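Local coordinates for glutathione S-transferase (Bombyx mori, PDB 4E8H), which probably catalyses the conjugation of glutathione to electrophilic compounds, working as a homodimer that binds glutathione, at residues B[21-26]-B[161-166]; B[77-82]-B[86-91]; B[116-121]-B[170-175]. All coordinates share one frame; numbering follows the deposited sequence.

Interaction 1 of 3, residues B[21-26]-B[161-166]; sequences VMMTAR and ADITIV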
ATOM      1  N   VAL B  21     -10.109  10.151  -1.620  1.00  7.63           N
ATOM      2  CA  VAL B  21      -9.727  11.259  -0.745  1.00  7.54           C
ATOM      3  C   VAL B  21     -10.902  12.214  -0.513  1.00  7.62           C
ATOM      4  O   VAL B  21     -11.180  12.590   0.629  1.00  7.43           O
ATOM      5  CB  VAL B  21      -8.498  12.042  -1.288  1.00  7.57           C
ATOM      6  CG1 VAL B  21      -8.232  13.290  -0.448  1.00  7.49           C
ATOM      7  CG2 VAL B  21      -7.262  11.155  -1.316  1.00  7.45           C
ATOM      8  N   MET B  22     -11.590  12.583  -1.593  1.00  7.72           N
ATOM      9  CA  MET B  22     -12.683  13.562  -1.533  1.00  8.02           C
ATOM     10  C   MET B  22     -13.839  13.104  -0.644  1.00  7.83           C
ATOM     11  O   MET B  22     -14.397  13.904   0.106  1.00  7.80           O
ATOM     12  CB  MET B  22     -13.187  13.909  -2.941  1.00  8.25           C
ATOM     13  CG  MET B  22     -12.207  14.743  -3.761  1.00  9.73           C
ATOM     14  SD  MET B  22     -12.522  14.685  -5.538  1.00 13.33           S
ATOM     15  CE  MET B  22     -13.805  15.921  -5.700  1.00 12.54           C
ATOM     16  N   MET B  23     -14.187  11.822  -0.728  1.00  7.85           N
ATOM     17  CA  MET B  23     -15.228  11.252   0.128  1.00  8.04           C
ATOM     18  C   MET B  23     -14.775  11.126   1.585  1.00  8.04           C
ATOM     19  O   MET B  23     -15.584  11.297   2.496  1.00  8.11           O
ATOM     20  CB  MET B  23     -15.710   9.898  -0.403  1.00  8.07           C
ATOM     21  CG  MET B  23     -16.615   9.991  -1.630  1.00  8.78           C
ATOM     22  SD  MET B  23     -17.407   8.428  -2.081  1.00 11.06           S
ATOM     23  CE  MET B  23     -15.999   7.435  -2.571  1.00 10.40           C
ATOM     24  N   THR B  24     -13.494  10.829   1.803  1.00  8.22           N
ATOM     25  CA  THR B  24     -12.947  10.771   3.162  1.00  8.43           C
ATOM     26  C   THR B  24     -13.035  12.140   3.835  1.00  8.71           C
ATOM     27  O   THR B  24     -13.425  12.238   4.999  1.00  8.67           O
ATOM     28  CB  THR B  24     -11.491  10.251   3.191  1.00  8.32           C
ATOM     29  OG1 THR B  24     -11.446   8.937   2.626  1.00  8.38           O
ATOM     30  CG2 THR B  24     -10.959  10.186   4.624  1.00  8.34           C
ATOM     31  N   ALA B  25     -12.685  13.189   3.089  1.00  9.13           N
ATOM     32  CA  ALA B  25     -12.763  14.565   3.583  1.00  9.65           C
ATOM     33  C   ALA B  25     -14.192  14.999   3.916  1.00 10.09           C
ATOM     34  O   ALA B  25     -14.407  15.732   4.885  1.00 10.11           O
ATOM     35  CB  ALA B  25     -12.139  15.523   2.582  1.00  9.55           C
ATOM     36  N   ARG B  26     -15.161  14.552   3.117  1.00 10.71           N
ATOM     37  CA  ARG B  26     -16.568  14.858   3.379  1.00 11.51           C
ATOM     38  C   ARG B  26     -17.056  14.220   4.678  1.00 11.96           C
ATOM     39  O   ARG B  26     -17.704  14.885   5.490  1.00 11.99           O
ATOM     40  CB  ARG B  26     -17.455  14.434   2.202  1.00 11.52           C
ATOM     41  CG  ARG B  26     -17.297  15.300   0.955  1.00 12.27           C
ATOM     42  CD  ARG B  26     -17.958  16.663   1.119  1.00 13.60           C
ATOM     43  NE  ARG B  26     -19.415  16.556   1.165  1.00 14.74           N
ATOM     44  CZ  ARG B  26     -20.209  16.628   0.100  1.00 15.24           C
ATOM     45  NH1 ARG B  26     -19.696  16.815  -1.112  1.00 15.22           N
ATOM     46  NH2 ARG B  26     -21.521  16.516   0.247  1.00 15.50           N
ATOM     47  N   ALA B 161     -10.774   2.156   4.673  1.00  8.24           N
ATOM     48  CA  ALA B 161     -10.647   0.987   3.808  1.00  8.10           C
ATOM     49  C   ALA B 161     -11.897   0.760   2.951  1.00  8.00           C
ATOM     50  O   ALA B 161     -11.779   0.496   1.755  1.00  8.04           O
ATOM     51  CB  ALA B 161     -10.304  -0.251   4.621  1.00  8.12           C
ATOM     52  N   ASP B 162     -13.082   0.879   3.557  1.00  7.76           N
ATOM     53  CA  ASP B 162     -14.351   0.801   2.814  1.00  7.68           C
ATOM     54  C   ASP B 162     -14.467   1.897   1.762  1.00  7.63           C
ATOM     55  O   ASP B 162     -14.949   1.651   0.657  1.00  7.58           O
ATOM     56  CB  ASP B 162     -15.553   0.908   3.754  1.00  7.62           C
ATOM     57  CG  ASP B 162     -15.588  -0.192   4.785  1.00  7.77           C
ATOM     58  OD1 ASP B 162     -16.019  -1.315   4.451  1.00  7.72           O
ATOM     59  OD2 ASP B 162     -15.188   0.072   5.937  1.00  8.16           O
ATOM     60  N   ILE B 163     -14.029   3.103   2.117  1.00  7.72           N
ATOM     61  CA  ILE B 163     -14.145   4.267   1.238  1.00  7.85           C
ATOM     62  C   ILE B 163     -13.306   4.118  -0.041  1.00  7.97           C
ATOM     63  O   ILE B 163     -13.802   4.395  -1.135  1.00  8.15           O
ATOM     64  CB  ILE B 163     -13.843   5.604   1.991  1.00  7.85           C
ATOM     65  CG1 ILE B 163     -14.817   5.786   3.168  1.00  7.78           C
ATOM     66  CG2 ILE B 163     -13.909   6.800   1.033  1.00  7.69           C
ATOM     67  CD1 ILE B 163     -14.594   7.052   4.004  1.00  7.41           C
ATOM     68  N   THR B 164     -12.058   3.665   0.079  1.00  7.99           N
ATOM     69  CA  THR B 164     -11.209   3.494  -1.110  1.00  7.94           C
ATOM     70  C   THR B 164     -11.596   2.277  -1.964  1.00  7.92           C
ATOM     71  O   THR B 164     -11.567   2.345  -3.196  1.00  7.91           O
ATOM     72  CB  THR B 164      -9.685   3.500  -0.783  1.00  8.04           C
ATOM     73  OG1 THR B 164      -8.933   3.280  -1.984  1.00  8.08           O
ATOM     74  CG2 THR B 164      -9.326   2.435   0.248  1.00  7.79           C
ATOM     75  N   ILE B 165     -11.970   1.184  -1.301  1.00  7.76           N
ATOM     76  CA  ILE B 165     -12.423  -0.029  -1.983  1.00  7.64           C
ATOM     77  C   ILE B 165     -13.725   0.227  -2.764  1.00  7.68           C
ATOM     78  O   ILE B 165     -13.869  -0.240  -3.898  1.00  7.66           O
ATOM     79  CB  ILE B 165     -12.539  -1.233  -0.996  1.00  7.56           C
ATOM     80  CG1 ILE B 165     -11.137  -1.716  -0.594  1.00  7.53           C
ATOM     81  CG2 ILE B 165     -13.348  -2.380  -1.608  1.00  7.50           C
ATOM     82  CD1 ILE B 165     -11.094  -2.654   0.611  1.00  7.07           C
ATOM     83  N   VAL B 166     -14.645   0.991  -2.170  1.00  7.73           N
ATOM     84  CA  VAL B 166     -15.942   1.278  -2.802  1.00  7.91           C
ATOM     85  C   VAL B 166     -15.821   2.037  -4.134  1.00  7.99           C
ATOM     86  O   VAL B 166     -16.681   1.895  -5.005  1.00  8.05           O
ATOM     87  CB  VAL B 166     -16.950   1.970  -1.824  1.00  7.90           C
ATOM     88  CG1 VAL B 166     -16.812   3.490  -1.840  1.00  7.93           C
ATOM     89  CG2 VAL B 166     -18.385   1.561  -2.146  1.00  8.08           C
TER

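Interaction 2 of 3, residues B[77-82]-B[86-91]; sequences YLVNAY and DSLYPK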
ATOM      1  N   TYR B  77      -3.986  10.152   7.100  1.00  7.65           N
ATOM      2  CA  TYR B  77      -3.529  11.427   7.669  1.00  8.04           C
ATOM      3  C   TYR B  77      -4.684  12.339   8.089  1.00  8.30           C
ATOM      4  O   TYR B  77      -4.638  12.939   9.165  1.00  8.38           O
ATOM      5  CB  TYR B  77      -2.600  12.183   6.707  1.00  7.98           C
ATOM      6  CG  TYR B  77      -2.345  13.620   7.130  1.00  8.20           C
ATOM      7  CD1 TYR B  77      -1.577  13.909   8.260  1.00  8.17           C
ATOM      8  CD2 TYR B  77      -2.888  14.690   6.415  1.00  8.14           C
ATOM      9  CE1 TYR B  77      -1.350  15.224   8.664  1.00  8.43           C
ATOM     10  CE2 TYR B  77      -2.667  16.012   6.812  1.00  8.33           C
ATOM     11  CZ  TYR B  77      -1.894  16.269   7.935  1.00  8.54           C
ATOM     12  OH  TYR B  77      -1.666  17.569   8.332  1.00  8.95           O
ATOM     13  N   LEU B  78      -5.705  12.451   7.240  1.00  8.60           N
ATOM     14  CA  LEU B  78      -6.848  13.308   7.546  1.00  8.83           C
ATOM     15  C   LEU B  78      -7.569  12.839   8.811  1.00  9.13           C
ATOM     16  O   LEU B  78      -7.999  13.662   9.624  1.00  9.14           O
ATOM     17  CB  LEU B  78      -7.810  13.413   6.354  1.00  8.74           C
ATOM     18  CG  LEU B  78      -7.291  14.030   5.046  1.00  8.80           C
ATOM     19  CD1 LEU B  78      -8.381  14.037   3.982  1.00  8.97           C
ATOM     20  CD2 LEU B  78      -6.728  15.437   5.244  1.00  8.50           C
ATOM     21  N   VAL B  79      -7.672  11.522   8.990  1.00  9.50           N
ATOM     22  CA  VAL B  79      -8.249  10.978  10.219  1.00  9.96           C
ATOM     23  C   VAL B  79      -7.321  11.179  11.431  1.00 10.42           C
ATOM     24  O   VAL B  79      -7.774  11.662  12.471  1.00 10.47           O
ATOM     25  CB  VAL B  79      -8.687   9.493  10.077  1.00  9.94           C
ATOM     26  CG1 VAL B  79      -9.375   9.008  11.356  1.00  9.90           C
ATOM     27  CG2 VAL B  79      -9.627   9.321   8.889  1.00  9.74           C
ATOM     28  N   ASN B  80      -6.038  10.831  11.296  1.00 11.00           N
ATOM     29  CA  ASN B  80      -5.068  11.002  12.393  1.00 11.59           C
ATOM     30  C   ASN B  80      -4.984  12.439  12.900  1.00 12.13           C
ATOM     31  O   ASN B  80      -4.912  12.675  14.107  1.00 12.13           O
ATOM     32  CB  ASN B  80      -3.661  10.531  11.989  1.00 11.51           C
ATOM     33  CG  ASN B  80      -3.556   9.021  11.847  1.00 11.37           C
ATOM     34  OD1 ASN B  80      -4.352   8.266  12.409  1.00 11.35           O
ATOM     35  ND2 ASN B  80      -2.556   8.574  11.094  1.00 11.22           N
ATOM     36  N   ALA B  81      -4.997  13.391  11.970  1.00 12.88           N
ATOM     37  CA  ALA B  81      -4.833  14.800  12.308  1.00 13.69           C
ATOM     38  C   ALA B  81      -6.135  15.533  12.634  1.00 14.39           C
ATOM     39  O   ALA B  81      -6.139  16.423  13.488  1.00 14.37           O
ATOM     40  CB  ALA B  81      -4.082  15.528  11.198  1.00 13.61           C
ATOM     41  N   TYR B  82      -7.231  15.169  11.969  1.00 15.40           N
ATOM     42  CA  TYR B  82      -8.439  16.004  12.015  1.00 16.52           C
ATOM     43  C   TYR B  82      -9.761  15.316  12.342  1.00 17.62           C
ATOM     44  O   TYR B  82     -10.804  15.976  12.387  1.00 17.67           O
ATOM     45  CB  TYR B  82      -8.578  16.799  10.712  1.00 16.31           C
ATOM     46  CG  TYR B  82      -7.400  17.698  10.431  1.00 16.04           C
ATOM     47  CD1 TYR B  82      -7.024  18.692  11.337  1.00 15.88           C
ATOM     48  CD2 TYR B  82      -6.658  17.558   9.261  1.00 15.65           C
ATOM     49  CE1 TYR B  82      -5.937  19.519  11.087  1.00 15.86           C
ATOM     50  CE2 TYR B  82      -5.571  18.381   8.999  1.00 15.77           C
ATOM     51  CZ  TYR B  82      -5.217  19.360   9.916  1.00 15.88           C
ATOM     52  OH  TYR B  82      -4.142  20.178   9.661  1.00 16.03           O
ATOM     53  N   ASP B  86     -11.665   8.698  16.218  1.00 25.87           N
ATOM     54  CA  ASP B  86     -10.877   7.804  15.376  1.00 25.56           C
ATOM     55  C   ASP B  86     -11.691   6.652  14.774  1.00 25.13           C
ATOM     56  O   ASP B  86     -11.119   5.656  14.350  1.00 25.04           O
ATOM     57  CB  ASP B  86      -9.661   7.270  16.152  1.00 25.67           C
ATOM     58  CG  ASP B  86     -10.053   6.410  17.352  1.00 26.01           C
ATOM     59  OD1 ASP B  86     -11.250   6.369  17.718  1.00 26.30           O
ATOM     60  OD2 ASP B  86      -9.152   5.773  17.937  1.00 26.41           O
ATOM     61  N   SER B  87     -13.015   6.791  14.725  1.00 24.51           N
ATOM     62  CA  SER B  87     -13.895   5.704  14.264  1.00 23.88           C
ATOM     63  C   SER B  87     -13.600   5.218  12.840  1.00 23.26           C
ATOM     64  O   SER B  87     -13.735   4.028  12.545  1.00 23.15           O
ATOM     65  CB  SER B  87     -15.367   6.105  14.391  1.00 23.96           C
ATOM     66  OG  SER B  87     -15.693   7.148  13.488  1.00 24.28           O
ATOM     67  N   LEU B  88     -13.199   6.144  11.967  1.00 22.51           N
ATOM     68  CA  LEU B  88     -12.828   5.824  10.585  1.00 21.76           C
ATOM     69  C   LEU B  88     -11.464   5.142  10.469  1.00 21.34           C
ATOM     70  O   LEU B  88     -11.124   4.602   9.414  1.00 21.25           O
ATOM     71  CB  LEU B  88     -12.816   7.090   9.717  1.00 21.72           C
ATOM     72  CG  LEU B  88     -14.041   7.596   8.942  1.00 21.44           C
ATOM     73  CD1 LEU B  88     -13.580   8.650   7.920  1.00 21.28           C
ATOM     74  CD2 LEU B  88     -14.801   6.475   8.239  1.00 20.99           C
ATOM     75  N   TYR B  89     -10.681   5.190  11.544  1.00 20.78           N
ATOM     76  CA  TYR B  89      -9.317   4.662  11.552  1.00 20.27           C
ATOM     77  C   TYR B  89      -8.827   4.580  13.002  1.00 20.18           C
ATOM     78  O   TYR B  89      -7.974   5.371  13.415  1.00 20.12           O
ATOM     79  CB  TYR B  89      -8.407   5.559  10.694  1.00 20.11           C
ATOM     80  CG  TYR B  89      -7.036   4.999  10.365  1.00 19.43           C
ATOM     81  CD1 TYR B  89      -6.890   3.747   9.765  1.00 18.63           C
ATOM     82  CD2 TYR B  89      -5.883   5.742  10.622  1.00 18.66           C
ATOM     83  CE1 TYR B  89      -5.627   3.237   9.455  1.00 18.20           C
ATOM     84  CE2 TYR B  89      -4.618   5.243  10.311  1.00 18.20           C
ATOM     85  CZ  TYR B  89      -4.497   3.991   9.731  1.00 18.08           C
ATOM     86  OH  TYR B  89      -3.250   3.496   9.422  1.00 17.78           O
ATOM     87  N   PRO B  90      -9.386   3.630  13.787  1.00 20.11           N
ATOM     88  CA  PRO B  90      -9.143   3.542  15.232  1.00 20.08           C
ATOM     89  C   PRO B  90      -7.682   3.340  15.601  1.00 20.03           C
ATOM     90  O   PRO B  90      -6.901   2.814  14.805  1.00 20.03           O
ATOM     91  CB  PRO B  90      -9.974   2.325  15.661  1.00 20.09           C
ATOM     92  CG  PRO B  90     -10.230   1.567  14.409  1.00 20.15           C
ATOM     93  CD  PRO B  90     -10.348   2.605  13.350  1.00 20.14           C
ATOM     94  N   LYS B  91      -7.330   3.756  16.812  1.00 19.90           N
ATOM     95  CA  LYS B  91      -5.941   3.741  17.250  1.00 19.77           C
ATOM     96  C   LYS B  91      -5.527   2.427  17.899  1.00 19.26           C
ATOM     97  O   LYS B  91      -4.333   2.130  17.996  1.00 19.20           O
ATOM     98  CB  LYS B  91      -5.646   4.939  18.152  1.00 19.98           C
ATOM     99  CG  LYS B  91      -5.578   6.233  17.359  1.00 20.89           C
ATOM    100  CD  LYS B  91      -5.281   7.432  18.244  1.00 22.40           C
ATOM    101  CE  LYS B  91      -5.254   8.685  17.375  1.00 23.19           C
ATOM    102  NZ  LYS B  91      -4.626   9.836  18.076  1.00 23.80           N
TER
HETATM  103  O   HOH W   1      -1.343   5.879   9.858  1.00 15.50           O
HETATM  104  O   HOH W   2      -3.650  10.908  15.635  1.00 23.54           O
HETATM  105  O   HOH W   3      -6.941   7.999  14.067  1.00 26.29           O

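Interaction 3 of 3, residues B[116-121]-B[170-175]; sequences NLYTPI and TNIDAF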
ATOM      1  N   ASN B 116      -5.054  -3.373 -14.426  1.00 11.82           N
ATOM      2  CA  ASN B 116      -4.554  -4.291 -15.450  1.00 12.70           C
ATOM      3  C   ASN B 116      -5.648  -4.785 -16.397  1.00 13.24           C
ATOM      4  O   ASN B 116      -5.405  -4.972 -17.591  1.00 13.29           O
ATOM      5  CB  ASN B 116      -3.810  -5.467 -14.810  1.00 12.69           C
ATOM      6  CG  ASN B 116      -2.483  -5.057 -14.187  1.00 13.12           C
ATOM      7  OD1 ASN B 116      -1.980  -3.955 -14.420  1.00 13.62           O
ATOM      8  ND2 ASN B 116      -1.908  -5.949 -13.391  1.00 13.47           N
ATOM      9  N   LEU B 117      -6.850  -4.980 -15.858  1.00 13.93           N
ATOM     10  CA  LEU B 117      -8.005  -5.367 -16.666  1.00 14.69           C
ATOM     11  C   LEU B 117      -8.566  -4.203 -17.495  1.00 15.33           C
ATOM     12  O   LEU B 117      -8.749  -4.336 -18.706  1.00 15.42           O
ATOM     13  CB  LEU B 117      -9.107  -5.986 -15.791  1.00 14.55           C
ATOM     14  CG  LEU B 117     -10.452  -6.365 -16.431  1.00 14.37           C
ATOM     15  CD1 LEU B 117     -10.291  -7.322 -17.611  1.00 13.66           C
ATOM     16  CD2 LEU B 117     -11.391  -6.959 -15.392  1.00 14.13           C
ATOM     17  N   TYR B 118      -8.824  -3.070 -16.847  1.00 16.18           N
ATOM     18  CA  TYR B 118      -9.613  -2.005 -17.475  1.00 17.15           C
ATOM     19  C   TYR B 118      -8.844  -0.926 -18.242  1.00 17.92           C
ATOM     20  O   TYR B 118      -9.376  -0.367 -19.203  1.00 17.96           O
ATOM     21  CB  TYR B 118     -10.580  -1.381 -16.467  1.00 17.07           C
ATOM     22  CG  TYR B 118     -11.749  -2.281 -16.131  1.00 17.43           C
ATOM     23  CD1 TYR B 118     -12.774  -2.502 -17.055  1.00 17.89           C
ATOM     24  CD2 TYR B 118     -11.832  -2.913 -14.893  1.00 17.64           C
ATOM     25  CE1 TYR B 118     -13.852  -3.330 -16.751  1.00 18.20           C
ATOM     26  CE2 TYR B 118     -12.907  -3.741 -14.577  1.00 18.05           C
ATOM     27  CZ  TYR B 118     -13.910  -3.946 -15.509  1.00 18.48           C
ATOM     28  OH  TYR B 118     -14.972  -4.766 -15.199  1.00 18.89           O
ATOM     29  N   THR B 119      -7.610  -0.638 -17.831  1.00 19.01           N
ATOM     30  CA  THR B 119      -6.795   0.380 -18.512  1.00 20.18           C
ATOM     31  C   THR B 119      -6.644   0.146 -20.031  1.00 21.08           C
ATOM     32  O   THR B 119      -6.816   1.093 -20.804  1.00 21.18           O
ATOM     33  CB  THR B 119      -5.415   0.590 -17.826  1.00 20.14           C
ATOM     34  OG1 THR B 119      -5.612   0.905 -16.442  1.00 20.14           O
ATOM     35  CG2 THR B 119      -4.637   1.727 -18.484  1.00 20.28           C
ATOM     36  N   PRO B 120      -6.337  -1.102 -20.467  1.00 22.01           N
ATOM     37  CA  PRO B 120      -6.251  -1.330 -21.917  1.00 22.74           C
ATOM     38  C   PRO B 120      -7.572  -1.059 -22.639  1.00 23.50           C
ATOM     39  O   PRO B 120      -7.572  -0.466 -23.721  1.00 23.58           O
ATOM     40  CB  PRO B 120      -5.893  -2.818 -22.020  1.00 22.70           C
ATOM     41  CG  PRO B 120      -5.255  -3.146 -20.725  1.00 22.43           C
ATOM     42  CD  PRO B 120      -5.979  -2.319 -19.712  1.00 22.02           C
ATOM     43  N   ILE B 121      -8.678  -1.489 -22.035  1.00 24.42           N
ATOM     44  CA  ILE B 121     -10.010  -1.294 -22.605  1.00 25.35           C
ATOM     45  C   ILE B 121     -10.335   0.196 -22.770  1.00 26.14           C
ATOM     46  O   ILE B 121     -10.631   0.654 -23.878  1.00 26.20           O
ATOM     47  CB  ILE B 121     -11.111  -1.997 -21.756  1.00 25.25           C
ATOM     48  CG1 ILE B 121     -10.771  -3.478 -21.543  1.00 25.15           C
ATOM     49  CG2 ILE B 121     -12.479  -1.847 -22.423  1.00 25.28           C
ATOM     50  CD1 ILE B 121     -11.639  -4.189 -20.510  1.00 25.03           C
ATOM     51  N   THR B 170     -17.720   0.888  -7.358  1.00  7.73           N
ATOM     52  CA  THR B 170     -18.506   1.876  -8.100  1.00  7.82           C
ATOM     53  C   THR B 170     -18.114   1.889  -9.583  1.00  8.04           C
ATOM     54  O   THR B 170     -18.990   1.899 -10.452  1.00  8.05           O
ATOM     55  CB  THR B 170     -18.381   3.296  -7.494  1.00  7.85           C
ATOM     56  OG1 THR B 170     -18.818   3.275  -6.128  1.00  7.43           O
ATOM     57  CG2 THR B 170     -19.237   4.304  -8.267  1.00  7.65           C
ATOM     58  N   ASN B 171     -16.812   1.872  -9.869  1.00  8.14           N
ATOM     59  CA  ASN B 171     -16.343   1.873 -11.255  1.00  8.42           C
ATOM     60  C   ASN B 171     -16.815   0.660 -12.055  1.00  8.68           C
ATOM     61  O   ASN B 171     -17.367   0.815 -13.144  1.00  8.60           O
ATOM     62  CB  ASN B 171     -14.821   2.002 -11.331  1.00  8.33           C
ATOM     63  CG  ASN B 171     -14.336   3.410 -11.043  1.00  8.29           C
ATOM     64  OD1 ASN B 171     -15.018   4.394 -11.336  1.00  8.42           O
ATOM     65  ND2 ASN B 171     -13.146   3.513 -10.470  1.00  7.98           N
ATOM     66  N   ILE B 172     -16.614  -0.538 -11.507  1.00  9.14           N
ATOM     67  CA  ILE B 172     -16.998  -1.766 -12.210  1.00  9.58           C
ATOM     68  C   ILE B 172     -18.515  -1.868 -12.413  1.00 10.21           C
ATOM     69  O   ILE B 172     -18.974  -2.390 -13.430  1.00 10.30           O
ATOM     70  CB  ILE B 172     -16.379  -3.054 -11.584  1.00  9.45           C
ATOM     71  CG1 ILE B 172     -16.969  -3.359 -10.198  1.00  9.29           C
ATOM     72  CG2 ILE B 172     -14.847  -2.945 -11.544  1.00  9.18           C
ATOM     73  CD1 ILE B 172     -16.626  -4.750  -9.663  1.00  9.06           C
ATOM     74  N   ASP B 173     -19.279  -1.354 -11.450  1.00 10.92           N
ATOM     75  CA  ASP B 173     -20.728  -1.252 -11.584  1.00 11.74           C
ATOM     76  C   ASP B 173     -21.086  -0.386 -12.798  1.00 12.08           C
ATOM     77  O   ASP B 173     -21.889  -0.797 -13.642  1.00 12.13           O
ATOM     78  CB  ASP B 173     -21.347  -0.687 -10.302  1.00 11.87           C
ATOM     79  CG  ASP B 173     -22.860  -0.595 -10.371  1.00 12.47           C
ATOM     80  OD1 ASP B 173     -23.523  -1.643 -10.522  1.00 12.64           O
ATOM     81  OD2 ASP B 173     -23.387   0.533 -10.261  1.00 13.40           O
ATOM     82  N   ALA B 174     -20.464   0.789 -12.891  1.00 12.44           N
ATOM     83  CA  ALA B 174     -20.649   1.692 -14.031  1.00 12.77           C
ATOM     84  C   ALA B 174     -20.201   1.087 -15.367  1.00 12.98           C
ATOM     85  O   ALA B 174     -20.704   1.474 -16.425  1.00 13.00           O
ATOM     86  CB  ALA B 174     -19.936   3.014 -13.781  1.00 12.67           C
ATOM     87  N   PHE B 175     -19.257   0.147 -15.314  1.00 13.31           N
ATOM     88  CA  PHE B 175     -18.741  -0.513 -16.522  1.00 13.60           C
ATOM     89  C   PHE B 175     -19.579  -1.728 -16.932  1.00 13.93           C
ATOM     90  O   PHE B 175     -19.326  -2.341 -17.974  1.00 14.07           O
ATOM     91  CB  PHE B 175     -17.274  -0.942 -16.356  1.00 13.48           C
ATOM     92  CG  PHE B 175     -16.317   0.185 -16.036  1.00 13.22           C
ATOM     93  CD1 PHE B 175     -16.670   1.525 -16.217  1.00 12.88           C
ATOM     94  CD2 PHE B 175     -15.035  -0.109 -15.577  1.00 12.87           C
ATOM     95  CE1 PHE B 175     -15.770   2.547 -15.917  1.00 13.04           C
ATOM     96  CE2 PHE B 175     -14.127   0.905 -15.281  1.00 12.89           C
ATOM     97  CZ  PHE B 175     -14.494   2.235 -15.452  1.00 12.87           C
TER
HETATM   98  O   HOH W   4     -17.139  -4.682 -17.726  1.00 33.29           O

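Interaction 1 of 3, residues B[21-26]-B[161-166]
I163 of helix 160-174 sets its CG2 and CD1 methyls against M23 and T24 of helix 16-27, and it buries more surface in the contact than any other residue of the two segments. Its CG2 methyl lies 3.9 Å from M23 CB and only 3.6 Å from T24 OG1, while CD1, at the end of the longer branch, reaches over the same threonine, 3.9 Å from OG1. With CG1 set anti to the carbonyl carbon (chi1 -59°), both branches can face the neighbouring helix together. The threonine suits a buried place because its hydroxyl is already engaged, bonded to A20 O of its own helix and to Q75 NE2, so its polar atom is satisfied although methyls pack against it. This is the joint between the thioredoxin-like N-terminal domain and the all-helical C-terminal domain of a glutathione S-transferase; over segments 21-26 and 161-166 the helix axes run roughly antiparallel, at 144°, and approach to 9.4 Å. Cutting I163 back to an alanine removes CG2 and CD1, which would probably leave a gap beside M23 CB and T24 OG1. M23, flexible and unbranched, bends at chi3 (-66°), which carries its CE methyl across to V166 CG1 at 4.1 Å.

Interaction 2 of 3, residues B[77-82]-B[86-91]
V79, near the end of helix 71-82, packs against L88 and Y89 of the loop that leads to helix 93-124, where the chain passes from the thioredoxin-like domain to the helical domain of the glutathione S-transferase fold. A type I beta turn from D86 to Y89 sets L88 and Y89 against the helix. The tight part is apolar. V79 CG1 sits 3.6 Å from Y89 CB and V79 CG2 4.0 Å from L88 CB, so the two methyls of one short, branched side chain divide the loop between them; having CG1 anti to the backbone N (chi1 -176°) spreads them this way.

The other side is polar and watery. N80 brings OD1 to the edge of the Y89 ring, in its plane and 3.5 Å from CD2, with the amide turned 39° from the ring. No direct hydrogen bond joins the segments; three waters bridge them instead, one from N80 ND2 to Y89 OH, one from N80 OD1 to Y89 O, and one from N80 O to the ammonium of the exposed K91. An asparagine suits this place, since its amide can both donate and accept. R96 NH2 of the same chain also bonds N80 OD1, and D100 OD1 bonds Y89 OH, tying both residues to helix 93-124. R96 of the second subunit packs against N80, so this water-bridged side also borders the dimer interface. Within the loop, K91 N meets D86 OD2 at 2.9 Å, from above the carboxylate plane.

Interaction 3 of 3, residues B[116-121]-B[170-175]
An aromatic and aliphatic packing contact joins Y118, on helix 93-124, to I172 of helix 160-174 and to F175, which follows in the same segment 170-175, within the helical C-terminal domain. Y118 carries its whole side of the contact. One face of its ring receives F175 CD2, which lies 3.6 Å from Y118 CD1 and is offset toward the rim. The rings meet obliquely, planes at 58° and centroids 5.0 Å apart. L117 CG lies over the opposite face of the tyrosine, so the ring lies between L117 and F175. Farther along the ring, I172 CG2 approaches Y118 CE2 to 3.7 Å. The I172 CG1 branch takes the position between the backbone N and the carbonyl carbon (chi1 68°), leaving CG2 to meet the tyrosine.

A tyrosine fits here because its ring is long enough to span segments 116-121 and 170-175, whose nearest CA atoms are those of Y118 and I172, 9.1 Å apart, and its hydroxyl can reach water. That water donates to F175 O at 3.2 Å and meets Y118 OH only weakly. Y114, one turn earlier, touches I172 and F175 and meets the Y118 ring, extending the aromatic cluster. Packing of this kind between helices 93-124 and 160-174 is part of the all-alpha C-terminal domain of the glutathione S-transferase fold.

Overall arrangement
Helix 160-174 links interactions 1 and 3: its earlier turns meet the N-terminal domain, segment 170-175 meets helix 93-124, and the two centres are 18 Å apart. Interaction 2 is nested in the chain loop closed by interaction 1 and touches it directly, I163 CD1 lying 4.3 Å from L88 CD2 and A25 CB the same distance from L78 CD1, so the interdomain packing is continuous with the linker. Interactions 2 and 3 lie on opposite sides of the chain's centre, 30 Å apart between centres. None forms the glutathione pocket itself: the bound glutathione is about 11 Å from the T24 side chain and about 12 Å from that of F175.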